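Local coordinates for protein oligogalacturonate lyase (Yersinia enterocolitica subsp. enterocolitica, PDB 3PE7) that probably cleaves oligogalacturonates from pectin breakdown in the cytoplasm by beta-elimination, using a manganese-binding active site on a seven-bladed beta-propeller, at residues H34-R45 / T83-D92; Q74-N82 / A94-R102. All blocks are in the same frame, centred on the assembly; numbering follows the deposited sequence.

Interaction 1 (H34-R45 / T83-D92); sequences HRNYFYQKCFTR and TFGGFLSPDD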
loop_
_atom_site.group_PDB
_atom_site.type_symbol
_atom_site.label_atom_id
_atom_site.label_comp_id
_atom_site.label_asym_id
_atom_site.label_seq_id
_atom_site.Cartn_x
_atom_site.Cartn_y
_atom_site.Cartn_z
ATOM N N HIS A 34 -6.110 11.128 -4.384
ATOM C CA HIS A 34 -5.238 10.441 -3.441
ATOM C C HIS A 34 -4.313 9.486 -4.161
ATOM O O HIS A 34 -4.616 9.003 -5.251
ATOM C CB HIS A 34 -6.065 9.647 -2.413
ATOM C CG HIS A 34 -6.821 8.516 -3.032
ATOM N ND1 HIS A 34 -6.265 7.266 -3.214
ATOM C CD2 HIS A 34 -8.053 8.471 -3.595
ATOM C CE1 HIS A 34 -7.153 6.481 -3.809
ATOM N NE2 HIS A 34 -8.239 7.192 -4.063
ATOM N N ARG A 35 -3.171 9.211 -3.539
ATOM C CA ARG A 35 -2.260 8.213 -4.094
ATOM C C ARG A 35 -2.745 6.796 -3.787
ATOM O O ARG A 35 -3.607 6.605 -2.926
ATOM C CB ARG A 35 -0.865 8.463 -3.528
ATOM C CG ARG A 35 -0.779 7.996 -2.103
ATOM C CD ARG A 35 -0.179 6.580 -2.176
ATOM N NE ARG A 35 1.207 6.823 -2.095
ATOM C CZ ARG A 35 2.240 6.176 -2.616
ATOM N NH1 ARG A 35 2.174 5.072 -3.382
ATOM N NH2 ARG A 35 3.401 6.722 -2.330
ATOM N N ASN A 36 -2.190 5.786 -4.467
ATOM C CA ASN A 36 -2.555 4.389 -4.214
ATOM C C ASN A 36 -1.847 3.824 -2.973
ATOM O O ASN A 36 -1.088 4.545 -2.308
ATOM C CB ASN A 36 -2.302 3.522 -5.471
ATOM C CG ASN A 36 -0.810 3.249 -5.739
ATOM O OD1 ASN A 36 -0.469 2.325 -6.494
ATOM N ND2 ASN A 36 0.063 4.045 -5.159
ATOM N N TYR A 37 -2.076 2.557 -2.650
ATOM C CA TYR A 37 -1.352 1.953 -1.540
ATOM C C TYR A 37 0.163 1.950 -1.829
ATOM O O TYR A 37 0.593 1.729 -2.973
ATOM C CB TYR A 37 -1.869 0.542 -1.242
ATOM C CG TYR A 37 -3.219 0.500 -0.560
ATOM C CD1 TYR A 37 -3.583 1.456 0.395
ATOM C CD2 TYR A 37 -4.110 -0.539 -0.822
ATOM C CE1 TYR A 37 -4.837 1.383 1.052
ATOM C CE2 TYR A 37 -5.339 -0.622 -0.179
ATOM C CZ TYR A 37 -5.698 0.333 0.751
ATOM O OH TYR A 37 -6.929 0.238 1.373
ATOM N N PHE A 38 0.947 2.220 -0.795
ATOM C CA PHE A 38 2.376 2.523 -0.948
ATOM C C PHE A 38 3.230 1.390 -1.504
ATOM O O PHE A 38 4.311 1.641 -2.045
ATOM C CB PHE A 38 2.981 3.001 0.392
ATOM C CG PHE A 38 2.843 2.012 1.508
ATOM C CD1 PHE A 38 3.796 1.013 1.705
ATOM C CD2 PHE A 38 1.727 2.067 2.353
ATOM C CE1 PHE A 38 3.654 0.079 2.733
ATOM C CE2 PHE A 38 1.571 1.133 3.369
ATOM C CZ PHE A 38 2.534 0.145 3.564
ATOM N N TYR A 39 2.766 0.152 -1.339
ATOM C CA TYR A 39 3.534 -1.020 -1.810
ATOM C C TYR A 39 3.226 -1.402 -3.266
ATOM O O TYR A 39 3.903 -2.290 -3.840
ATOM C CB TYR A 39 3.352 -2.207 -0.852
ATOM C CG TYR A 39 1.902 -2.571 -0.603
ATOM C CD1 TYR A 39 1.165 -1.955 0.418
ATOM C CD2 TYR A 39 1.263 -3.530 -1.403
ATOM C CE1 TYR A 39 -0.183 -2.290 0.644
ATOM C CE2 TYR A 39 -0.063 -3.858 -1.188
ATOM C CZ TYR A 39 -0.785 -3.229 -0.181
ATOM O OH TYR A 39 -2.101 -3.576 0.025
ATOM N N GLN A 40 2.225 -0.741 -3.860
ATOM C CA GLN A 40 1.785 -0.999 -5.251
ATOM C C GLN A 40 2.421 -0.001 -6.222
ATOM O O GLN A 40 2.457 1.216 -5.955
ATOM C CB GLN A 40 0.246 -0.943 -5.391
ATOM C CG GLN A 40 -0.552 -1.979 -4.540
ATOM C CD GLN A 40 -0.520 -3.394 -5.125
ATOM O OE1 GLN A 40 -1.576 -3.973 -5.437
ATOM N NE2 GLN A 40 0.680 -3.961 -5.271
ATOM N N LYS A 41 2.927 -0.499 -7.355
ATOM C CA LYS A 41 3.577 0.388 -8.333
ATOM C C LYS A 41 2.638 1.463 -8.878
ATOM O O LYS A 41 1.566 1.139 -9.415
ATOM C CB LYS A 41 4.181 -0.421 -9.498
ATOM C CG LYS A 41 4.814 0.460 -10.568
ATOM C CD LYS A 41 5.409 -0.400 -11.686
ATOM C CE LYS A 41 5.794 0.476 -12.873
ATOM N NZ LYS A 41 6.369 -0.352 -13.998
ATOM N N CYS A 42 3.034 2.740 -8.717
ATOM C CA CYS A 42 2.281 3.868 -9.281
ATOM C C CYS A 42 3.060 4.797 -10.213
ATOM O O CYS A 42 2.457 5.516 -10.975
ATOM C CB CYS A 42 1.610 4.728 -8.184
ATOM S SG CYS A 42 2.759 5.416 -6.947
ATOM N N PHE A 43 4.393 4.795 -10.118
ATOM C CA PHE A 43 5.218 5.540 -11.053
ATOM C C PHE A 43 5.652 4.636 -12.193
ATOM O O PHE A 43 5.975 3.490 -11.959
ATOM C CB PHE A 43 6.483 6.070 -10.376
ATOM C CG PHE A 43 6.242 7.213 -9.460
ATOM C CD1 PHE A 43 6.149 8.513 -9.953
ATOM C CD2 PHE A 43 6.144 6.987 -8.084
ATOM C CE1 PHE A 43 5.953 9.598 -9.067
ATOM C CE2 PHE A 43 5.916 8.047 -7.207
ATOM C CZ PHE A 43 5.836 9.349 -7.697
ATOM N N THR A 44 5.684 5.162 -13.414
ATOM C CA THR A 44 6.316 4.424 -14.519
ATOM C C THR A 44 7.826 4.327 -14.231
ATOM O O THR A 44 8.353 5.078 -13.423
ATOM C CB THR A 44 6.041 5.055 -15.900
ATOM O OG1 THR A 44 6.384 6.446 -15.908
ATOM C CG2 THR A 44 4.572 4.904 -16.252
ATOM N N ARG A 45 8.503 3.399 -14.890
ATOM C CA ARG A 45 9.914 3.132 -14.569
ATOM C C ARG A 45 10.820 4.356 -14.695
ATOM O O ARG A 45 11.749 4.518 -13.897
ATOM C CB ARG A 45 10.440 1.989 -15.430
ATOM C CG ARG A 45 9.833 0.643 -15.061
ATOM C CD ARG A 45 10.214 -0.434 -16.103
ATOM N NE ARG A 45 9.690 -0.133 -17.423
ATOM C CZ ARG A 45 9.905 -0.901 -18.489
ATOM N NH1 ARG A 45 10.624 -2.013 -18.369
ATOM N NH2 ARG A 45 9.409 -0.553 -19.666
ATOM N N THR A 83 -9.866 2.560 -5.859
ATOM C CA THR A 83 -8.764 3.390 -6.340
ATOM C C THR A 83 -7.494 3.259 -5.492
ATOM O O THR A 83 -6.509 3.993 -5.703
ATOM C CB THR A 83 -9.168 4.879 -6.481
ATOM O OG1 THR A 83 -9.793 5.333 -5.267
ATOM C CG2 THR A 83 -10.130 5.046 -7.671
ATOM N N PHE A 84 -7.487 2.311 -4.563
ATOM C CA PHE A 84 -6.321 2.166 -3.700
ATOM C C PHE A 84 -5.442 0.991 -4.093
ATOM O O PHE A 84 -4.216 1.079 -4.029
ATOM C CB PHE A 84 -6.750 2.024 -2.227
ATOM C CG PHE A 84 -7.342 3.287 -1.675
ATOM C CD1 PHE A 84 -8.680 3.616 -1.947
ATOM C CD2 PHE A 84 -6.567 4.162 -0.924
ATOM C CE1 PHE A 84 -9.225 4.792 -1.450
ATOM C CE2 PHE A 84 -7.102 5.332 -0.426
ATOM C CZ PHE A 84 -8.421 5.647 -0.690
ATOM N N GLY A 85 -6.075 -0.106 -4.492
ATOM C CA GLY A 85 -5.344 -1.355 -4.701
ATOM C C GLY A 85 -4.645 -1.475 -6.045
ATOM O O GLY A 85 -3.924 -2.453 -6.269
ATOM N N GLY A 86 -4.864 -0.508 -6.932
ATOM C CA GLY A 86 -4.425 -0.624 -8.331
ATOM C C GLY A 86 -2.931 -0.468 -8.484
ATOM O O GLY A 86 -2.287 0.185 -7.672
ATOM N N PHE A 87 -2.389 -1.078 -9.538
ATOM C CA PHE A 87 -0.955 -0.994 -9.804
ATOM C C PHE A 87 -0.666 -1.022 -11.301
ATOM O O PHE A 87 -1.450 -1.537 -12.105
ATOM C CB PHE A 87 -0.204 -2.113 -9.080
ATOM C CG PHE A 87 -0.601 -3.507 -9.506
ATOM C CD1 PHE A 87 0.100 -4.166 -10.517
ATOM C CD2 PHE A 87 -1.661 -4.163 -8.884
ATOM C CE1 PHE A 87 -0.265 -5.482 -10.907
ATOM C CE2 PHE A 87 -2.032 -5.479 -9.255
ATOM C CZ PHE A 87 -1.342 -6.137 -10.264
ATOM N N LEU A 88 0.465 -0.442 -11.667
ATOM C CA LEU A 88 0.967 -0.512 -13.035
ATOM C C LEU A 88 1.757 -1.797 -13.233
ATOM O O LEU A 88 2.429 -2.285 -12.321
ATOM C CB LEU A 88 1.877 0.689 -13.324
ATOM C CG LEU A 88 1.209 2.064 -13.216
ATOM C CD1 LEU A 88 2.266 3.187 -13.491
ATOM C CD2 LEU A 88 0.015 2.128 -14.163
ATOM N N SER A 89 1.692 -2.334 -14.451
ATOM C CA SER A 89 2.491 -3.502 -14.793
ATOM C C SER A 89 3.985 -3.118 -14.847
ATOM O O SER A 89 4.310 -1.933 -15.005
ATOM C CB SER A 89 2.046 -4.047 -16.161
ATOM O OG SER A 89 2.163 -3.055 -17.169
ATOM N N PRO A 90 4.885 -4.114 -14.768
ATOM C CA PRO A 90 6.326 -3.803 -14.883
ATOM C C PRO A 90 6.692 -3.009 -16.129
ATOM O O PRO A 90 7.501 -2.064 -16.048
ATOM C CB PRO A 90 6.996 -5.192 -14.874
ATOM C CG PRO A 90 6.066 -6.059 -14.074
ATOM C CD PRO A 90 4.653 -5.521 -14.384
ATOM N N ASP A 91 6.071 -3.345 -17.264
ATOM C CA ASP A 91 6.388 -2.695 -18.529
ATOM C C ASP A 91 5.683 -1.349 -18.756
ATOM O O ASP A 91 5.798 -0.749 -19.822
ATOM C CB ASP A 91 6.153 -3.670 -19.707
ATOM C CG ASP A 91 7.140 -4.831 -19.712
ATOM O OD1 ASP A 91 8.264 -4.688 -19.162
ATOM O OD2 ASP A 91 6.799 -5.900 -20.278
ATOM N N ASP A 92 4.967 -0.857 -17.743
ATOM C CA ASP A 92 4.273 0.446 -17.855
ATOM C C ASP A 92 3.144 0.493 -18.885
ATOM O O ASP A 92 2.712 1.577 -19.297
ATOM C CB ASP A 92 5.274 1.579 -18.163
ATOM C CG ASP A 92 6.375 1.679 -17.142
ATOM O OD1 ASP A 92 6.114 1.432 -15.945
ATOM O OD2 ASP A 92 7.521 1.995 -17.540
HETATM O O HOH W 1 -4.567 5.837 -6.558
HETATM O O HOH W 2 8.144 1.801 -20.486
#
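H34 and F84 lie face against face as an offset stack, ring centroids 4.0 Å apart and planes 13° from parallel. The imidazole is fixed at both nitrogens: NE2 of H34 is 2.7 Å from OG1 of T83 in a hydrogen bond whose donor is not settled, while ND1 donates to the carbonyl of R35, which lies close to the ring plane. With chi1 at 66°, CG of H34 sits between its backbone N and carbonyl carbon, placing the ring over the phenyl. CB of F84 also rests over one face of Y37, a CH-pi contact 3.6 Å from the ring centroid. Beside it, Y37 N donates a backbone hydrogen bond to F84 O, 2.9 Å away.

At the other end D92 ties two basic residues together. K41, fully extended from chi1 178° onward, passes the side chain of L88 and brings NZ to 2.7 Å from D92 OD1, a salt bridge, and to 2.8 Å from S89 O, a hydrogen bond. R45 grips D92 OD2 twice, with backbone N and with NE (3.0 Å, a salt bridge), from opposite faces of the carboxylate. A water spans R45 NH2 and D92 OD2. Between the two ends, L88 N donates to K41 O, and CD1 of L88 packs 3.4 Å from C42 O.

Further out, S89 O also accepts from D92 N, closing the type I turn S89 to D92. Y37 touches Q350 and H355, both manganese ligands, so the aromatic cluster borders the metal site. Segment 34-45 runs from the end of strand 33-34 into the loop that leads to strand 49-54 of the same propeller sheet, and 87-88 is an outermost strand of the next; the side chains of C42 and F43 touch L366 of strand 364-369, while Y37 and Q40 touch T129 of strand 124-132.

Interaction 2 (Q74-N82 / A94-R102); sequences QLTEGRGDN and ALFYVKDGR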
loop_
_atom_site.group_PDB
_atom_site.type_symbol
_atom_site.label_atom_id
_atom_site.label_comp_id
_atom_site.label_asym_id
_atom_site.label_seq_id
_atom_site.Cartn_x
_atom_site.Cartn_y
_atom_site.Cartn_z
ATOM N N GLN A 74 -7.936 10.472 -17.733
ATOM C CA GLN A 74 -8.845 9.573 -17.025
ATOM C C GLN A 74 -8.765 8.184 -17.619
ATOM O O GLN A 74 -8.981 8.007 -18.836
ATOM C CB GLN A 74 -10.289 10.095 -17.092
ATOM C CG GLN A 74 -11.255 9.286 -16.223
ATOM C CD GLN A 74 -12.631 9.903 -16.167
ATOM O OE1 GLN A 74 -12.800 11.100 -16.427
ATOM N NE2 GLN A 74 -13.623 9.100 -15.782
ATOM N N LEU A 75 -8.471 7.206 -16.768
ATOM C CA LEU A 75 -8.233 5.814 -17.191
ATOM C C LEU A 75 -9.468 4.937 -17.062
ATOM O O LEU A 75 -9.674 4.041 -17.867
ATOM C CB LEU A 75 -7.103 5.177 -16.379
ATOM C CG LEU A 75 -5.733 5.872 -16.403
ATOM C CD1 LEU A 75 -4.767 5.076 -15.519
ATOM C CD2 LEU A 75 -5.204 5.942 -17.835
ATOM N N THR A 76 -10.231 5.142 -15.995
ATOM C CA THR A 76 -11.411 4.314 -15.733
ATOM C C THR A 76 -12.618 5.244 -15.477
ATOM O O THR A 76 -12.449 6.434 -15.180
ATOM C CB THR A 76 -11.186 3.356 -14.532
ATOM O OG1 THR A 76 -11.008 4.116 -13.321
ATOM C CG2 THR A 76 -9.956 2.463 -14.743
ATOM N N GLU A 77 -13.823 4.689 -15.606
ATOM C CA GLU A 77 -15.029 5.457 -15.378
ATOM C C GLU A 77 -16.087 4.608 -14.693
ATOM O O GLU A 77 -16.031 3.373 -14.720
ATOM C CB GLU A 77 -15.539 6.038 -16.711
ATOM C CG GLU A 77 -15.944 4.993 -17.744
ATOM C CD GLU A 77 -16.355 5.587 -19.093
ATOM O OE1 GLU A 77 -16.134 6.791 -19.335
ATOM O OE2 GLU A 77 -16.911 4.839 -19.932
ATOM N N GLY A 78 -17.048 5.277 -14.066
ATOM C CA GLY A 78 -18.129 4.584 -13.385
ATOM C C GLY A 78 -17.983 4.575 -11.879
ATOM O O GLY A 78 -17.030 5.131 -11.339
ATOM N N ARG A 79 -18.917 3.917 -11.193
ATOM C CA ARG A 79 -19.051 4.085 -9.734
ATOM C C ARG A 79 -18.407 3.058 -8.781
ATOM O O ARG A 79 -18.472 3.232 -7.551
ATOM C CB ARG A 79 -20.543 4.265 -9.373
ATOM C CG ARG A 79 -21.153 5.522 -9.999
ATOM N N GLY A 80 -17.790 2.016 -9.316
ATOM C CA GLY A 80 -17.303 0.925 -8.468
ATOM C C GLY A 80 -15.807 0.673 -8.426
ATOM O O GLY A 80 -15.386 -0.443 -8.151
ATOM N N ASP A 81 -14.993 1.694 -8.697
ATOM C CA ASP A 81 -13.533 1.478 -8.690
ATOM C C ASP A 81 -12.997 1.485 -7.279
ATOM O O ASP A 81 -13.342 2.369 -6.491
ATOM C CB ASP A 81 -12.785 2.567 -9.469
ATOM C CG ASP A 81 -13.160 2.616 -10.937
ATOM O OD1 ASP A 81 -13.788 1.654 -11.443
ATOM O OD2 ASP A 81 -12.828 3.644 -11.573
ATOM N N ASN A 82 -12.131 0.526 -6.968
ATOM C CA ASN A 82 -11.304 0.632 -5.778
ATOM C C ASN A 82 -10.027 1.302 -6.250
ATOM O O ASN A 82 -9.236 0.697 -6.976
ATOM C CB ASN A 82 -11.005 -0.736 -5.181
ATOM C CG ASN A 82 -10.095 -0.663 -3.976
ATOM O OD1 ASN A 82 -9.075 0.041 -3.982
ATOM N ND2 ASN A 82 -10.444 -1.420 -2.932
ATOM N N ALA A 94 0.107 -1.395 -18.659
ATOM C CA ALA A 94 -1.208 -1.804 -18.145
ATOM C C ALA A 94 -1.474 -1.315 -16.731
ATOM O O ALA A 94 -0.552 -1.116 -15.946
ATOM C CB ALA A 94 -1.369 -3.319 -18.208
ATOM N N LEU A 95 -2.755 -1.137 -16.419
ATOM C CA LEU A 95 -3.215 -0.935 -15.048
ATOM C C LEU A 95 -4.048 -2.143 -14.633
ATOM O O LEU A 95 -4.905 -2.590 -15.392
ATOM C CB LEU A 95 -4.072 0.323 -14.949
ATOM C CG LEU A 95 -5.059 0.458 -13.782
ATOM C CD1 LEU A 95 -4.320 0.673 -12.450
ATOM C CD2 LEU A 95 -5.999 1.621 -14.084
ATOM N N PHE A 96 -3.781 -2.676 -13.444
ATOM C CA PHE A 96 -4.643 -3.703 -12.829
ATOM C C PHE A 96 -5.364 -3.098 -11.632
ATOM O O PHE A 96 -4.751 -2.397 -10.823
ATOM C CB PHE A 96 -3.829 -4.905 -12.363
ATOM C CG PHE A 96 -3.244 -5.708 -13.490
ATOM C CD1 PHE A 96 -1.995 -5.380 -14.019
ATOM C CD2 PHE A 96 -3.941 -6.791 -14.019
ATOM C CE1 PHE A 96 -1.444 -6.135 -15.079
ATOM C CE2 PHE A 96 -3.396 -7.561 -15.068
ATOM C CZ PHE A 96 -2.153 -7.223 -15.605
ATOM N N TYR A 97 -6.669 -3.359 -11.523
ATOM C CA TYR A 97 -7.442 -2.849 -10.394
ATOM C C TYR A 97 -8.713 -3.676 -10.239
ATOM O O TYR A 97 -9.067 -4.456 -11.125
ATOM C CB TYR A 97 -7.800 -1.363 -10.607
ATOM C CG TYR A 97 -8.943 -1.148 -11.577
ATOM C CD1 TYR A 97 -8.758 -1.274 -12.961
ATOM C CD2 TYR A 97 -10.225 -0.818 -11.114
ATOM C CE1 TYR A 97 -9.817 -1.072 -13.855
ATOM C CE2 TYR A 97 -11.287 -0.622 -12.014
ATOM C CZ TYR A 97 -11.075 -0.753 -13.371
ATOM O OH TYR A 97 -12.117 -0.573 -14.265
ATOM N N VAL A 98 -9.396 -3.495 -9.114
ATOM C CA VAL A 98 -10.648 -4.209 -8.846
ATOM C C VAL A 98 -11.863 -3.277 -9.014
ATOM O O VAL A 98 -11.922 -2.169 -8.449
ATOM C CB VAL A 98 -10.672 -4.835 -7.446
ATOM C CG1 VAL A 98 -12.024 -5.562 -7.201
ATOM C CG2 VAL A 98 -9.509 -5.801 -7.264
ATOM N N LYS A 99 -12.823 -3.751 -9.800
ATOM C CA LYS A 99 -14.061 -3.027 -10.050
ATOM C C LYS A 99 -15.210 -3.800 -9.411
ATOM O O LYS A 99 -15.273 -5.035 -9.501
ATOM C CB LYS A 99 -14.296 -2.883 -11.547
ATOM C CG LYS A 99 -15.232 -1.726 -11.938
ATOM C CD LYS A 99 -15.837 -1.938 -13.323
ATOM C CE LYS A 99 -14.808 -2.381 -14.359
ATOM N NZ LYS A 99 -15.288 -2.252 -15.777
ATOM N N ASP A 100 -16.094 -3.056 -8.746
ATOM C CA ASP A 100 -17.292 -3.608 -8.113
ATOM C C ASP A 100 -17.005 -4.697 -7.095
ATOM O O ASP A 100 -17.818 -5.605 -6.899
ATOM C CB ASP A 100 -18.315 -4.049 -9.175
ATOM C CG ASP A 100 -18.904 -2.874 -9.918
ATOM O OD1 ASP A 100 -19.158 -1.832 -9.281
ATOM O OD2 ASP A 100 -19.095 -2.978 -11.145
ATOM N N GLY A 101 -15.845 -4.600 -6.445
ATOM C CA GLY A 101 -15.442 -5.548 -5.424
ATOM C C GLY A 101 -15.022 -6.936 -5.882
ATOM O O GLY A 101 -14.372 -7.641 -5.128
ATOM N N ARG A 102 -15.359 -7.315 -7.111
ATOM C CA ARG A 102 -15.281 -8.728 -7.536
ATOM C C ARG A 102 -14.487 -8.960 -8.825
ATOM O O ARG A 102 -13.988 -10.063 -9.063
ATOM C CB ARG A 102 -16.704 -9.300 -7.727
ATOM C CG ARG A 102 -17.449 -8.672 -8.909
ATOM C CD ARG A 102 -18.966 -8.710 -8.784
ATOM N NE ARG A 102 -19.590 -7.730 -9.684
ATOM C CZ ARG A 102 -20.898 -7.611 -9.914
ATOM N NH1 ARG A 102 -21.780 -8.412 -9.318
ATOM N NH2 ARG A 102 -21.323 -6.680 -10.758
HETATM O O HOH W 3 -14.547 0.979 -13.858
HETATM O O HOH W 4 -13.897 -2.505 -6.289
HETATM O O HOH W 5 -8.171 -2.016 -6.973
#
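Two backbone bonds frame a single bridge of D81 with K99: D100 N donates to G80 O at 2.8 Å, and N82 N to V98 O at 3.1 Å with an N-H...O angle of 169°. The two bonds flank the D81-K99 pair and join the 74-82 loop to the last residues of strand 94-99. A water reinforces this end, donating to both G80 O and V98 O and accepting from G101 N, and another links N82 O to V98 N.

From strand 94-99 the ring of Y97 reaches up to the loop, between T76 and D81. T76 CG2 comes to 3.6 Å from CE1 of its ring, and D81 OD1 to 3.4 Å from CE2, with the carboxylate plane 78° from the ring plane. In propeller terms, this loop carries the chain from strand 71-74 of one blade to strand 87-88 of the next, and 94-99 is the neighbour of 87-88 in that second sheet. The carboxylate of D81 is held by T76 OG1, whose hydroxyl donates to OD2 at 2.6 Å from above the carboxylate plane. Placing CG of D81 beside its own backbone N (chi1 -62°) lets the acid turn back over the loop to T76. The OH of Y97 is hydrogen-bonded to OE1 of E114. Deeper in, L75 CD1 meets L95 CD2 at 3.9 Å, and both leucines touch L51 of strand 49-54.

In the fold
The two contacts adjoin, their centres 13 Å apart, and share one sheet: strand 87-88 of interaction 1 pairs with strand 94-99 of interaction 2, with F87 O 2.9 Å from F96 N and S89 N 3.0 Å from A94 O, both probable hydrogen bonds. Their segments alternate along the chain, and each joins that sheet to the one containing strands 49-54 and 71-74. Interaction 1 is the more buried, its centre about 9 Å from that of the chain against about 16 Å, and relies on stacked rings and ion pairs. Interaction 2, partly buried and smaller (387 against 894 Å²), has no ion pair or ring stack across it; its two direct hydrogen bonds are both between backbones, supplemented by bridging waters.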